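Local atomic coordinates of probable adhesion protein (Pseudomonas aeruginosa PAO1, PDB entry 6R3Z), a protein that probably captures divalent metal ions such as ferrous iron in the periplasm, as the solute-binding component of a transport system. Residues A[212-215]-A[216-220]. Residues are numbered along the deposited sequence; the frame is centred on the assembly and turned at random.
Sequences IDQL and KALDV
Leu215 O receives the backbone N-H of Val220 at 2.9 Å, a nearly straight bond lying in the carbonyl plane, and with it the helix 205-217 comes to an end. Before that end the regular i to i+4 ladder still holds: Lys216 N bonds to Ile212 O, Ala217 N to Asp213 O, and Leu218 N to Gln214 O. Asp219 then takes a positive phi (53°), and its N turns back to Lys216 O at 3.1 Å. This bond and the one from Val220 to Leu215 make a Schellman motif, which satisfies carbonyls of the final turn as the chain turns toward the strand that follows. The hydrophobic signature of the motif is present as well: CD2 of Leu215 packs obliquely against CG2 of Val220 at 3.8 Å, and both side chains rest on Ala174 of strand 172-175, while Leu215 also meets helix 234-241. Their branched apolar ends suit these buried places, carrying no polar atom that would need a partner. On the outer side, Lys216 has a chain long and flexible enough to bend at chi3 (-97°) and chi4, its CE passing CG2 of Ile212, and bring NZ within 3.2 Å of Asp213 OD1. This salt bridge meets OD1 on its anti side, some 20° out of the carboxylate plane, while OD2 is paired with Lys209; Asp219, similarly, pairs with Lys221. Ile212, Leu215 and Val220 are buried, whereas Leu218 stays exposed beside the Gln214 chain. The chemistry implies a helix-to-strand turn held mainly by backbone bonds and a buried apolar contact, with probably modest help from the exposed charges.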
loop_
_atom_site.group_PDB
_atom_site.type_symbol
_atom_site.label_atom_id
_atom_site.label_comp_id
_atom_site.label_asym_id
_atom_site.label_seq_id
_atom_site.Cartn_x
_atom_site.Cartn_y
_atom_site.Cartn_z
ATOM N N ILE A 212 13.710 18.113 11.217
ATOM C CA ILE A 212 13.229 19.491 10.989
ATOM C C ILE A 212 14.385 20.371 10.441
ATOM O O ILE A 212 14.218 21.040 9.418
ATOM C CB ILE A 212 12.545 20.069 12.255
ATOM C CG1 ILE A 212 11.167 19.358 12.483
ATOM C CG2 ILE A 212 12.393 21.602 12.178
ATOM C CD1 ILE A 212 10.566 19.505 13.877
ATOM N N ASP A 213 15.580 20.274 11.077
ATOM C CA ASP A 213 16.779 21.004 10.619
ATOM C C ASP A 213 17.139 20.660 9.168
ATOM O O ASP A 213 17.435 21.556 8.386
ATOM C CB ASP A 213 17.970 20.774 11.562
ATOM C CG ASP A 213 17.837 21.503 12.890
ATOM O OD1 ASP A 213 17.026 22.466 12.971
ATOM O OD2 ASP A 213 18.545 21.122 13.849
ATOM N N GLN A 214 17.041 19.373 8.806
ATOM C CA GLN A 214 17.314 18.867 7.464
ATOM C C GLN A 214 16.298 19.403 6.431
ATOM O O GLN A 214 16.689 19.730 5.304
ATOM C CB GLN A 214 17.262 17.353 7.478
ATOM C CG GLN A 214 18.068 16.696 6.394
ATOM C CD GLN A 214 18.353 15.277 6.802
ATOM O OE1 GLN A 214 17.443 14.477 7.049
ATOM N NE2 GLN A 214 19.619 14.930 6.864
ATOM N N LEU A 215 14.988 19.455 6.805
ATOM C CA LEU A 215 13.947 19.974 5.900
ATOM C C LEU A 215 14.280 21.414 5.514
ATOM O O LEU A 215 14.161 21.781 4.345
ATOM C CB LEU A 215 12.537 19.902 6.535
ATOM C CG LEU A 215 12.027 18.492 6.933
ATOM C CD1 LEU A 215 10.645 18.553 7.571
ATOM C CD2 LEU A 215 12.052 17.516 5.765
ATOM N N LYS A 216 14.739 22.209 6.493
ATOM C CA LYS A 216 15.115 23.611 6.285
ATOM C C LYS A 216 16.398 23.700 5.458
ATOM O O LYS A 216 16.417 24.415 4.460
ATOM C CB LYS A 216 15.270 24.346 7.636
ATOM C CG LYS A 216 13.956 24.459 8.434
ATOM C CD LYS A 216 14.009 25.549 9.518
ATOM C CE LYS A 216 14.336 25.028 10.898
ATOM N NZ LYS A 216 15.792 24.776 11.077
ATOM N N ALA A 217 17.456 22.948 5.851
ATOM C CA ALA A 217 18.744 22.965 5.145
ATOM C C ALA A 217 18.640 22.560 3.661
ATOM O O ALA A 217 19.246 23.211 2.799
ATOM C CB ALA A 217 19.765 22.102 5.879
ATOM N N LEU A 218 17.826 21.543 3.355
ATOM C CA LEU A 218 17.647 21.055 1.979
ATOM C C LEU A 218 16.518 21.733 1.226
ATOM O O LEU A 218 16.258 21.379 0.064
ATOM C CB LEU A 218 17.483 19.526 1.955
ATOM C CG LEU A 218 18.632 18.742 2.617
ATOM C CD1 LEU A 218 18.391 17.258 2.537
ATOM C CD2 LEU A 218 20.017 19.115 2.006
ATOM N N ASP A 219 15.862 22.730 1.869
ATOM C CA ASP A 219 14.741 23.475 1.292
ATOM C C ASP A 219 13.632 22.525 0.774
ATOM O O ASP A 219 13.214 22.590 -0.389
ATOM C CB ASP A 219 15.232 24.470 0.214
ATOM C CG ASP A 219 14.214 25.537 -0.182
ATOM O OD1 ASP A 219 13.265 25.798 0.617
ATOM O OD2 ASP A 219 14.363 26.119 -1.278
ATOM N N VAL A 220 13.181 21.607 1.651
ATOM C CA VAL A 220 12.099 20.677 1.302
ATOM C C VAL A 220 10.833 21.530 1.154
ATOM O O VAL A 220 10.593 22.417 1.972
ATOM C CB VAL A 220 11.964 19.525 2.335
ATOM C CG1 VAL A 220 10.677 18.707 2.132
ATOM C CG2 VAL A 220 13.187 18.619 2.299
#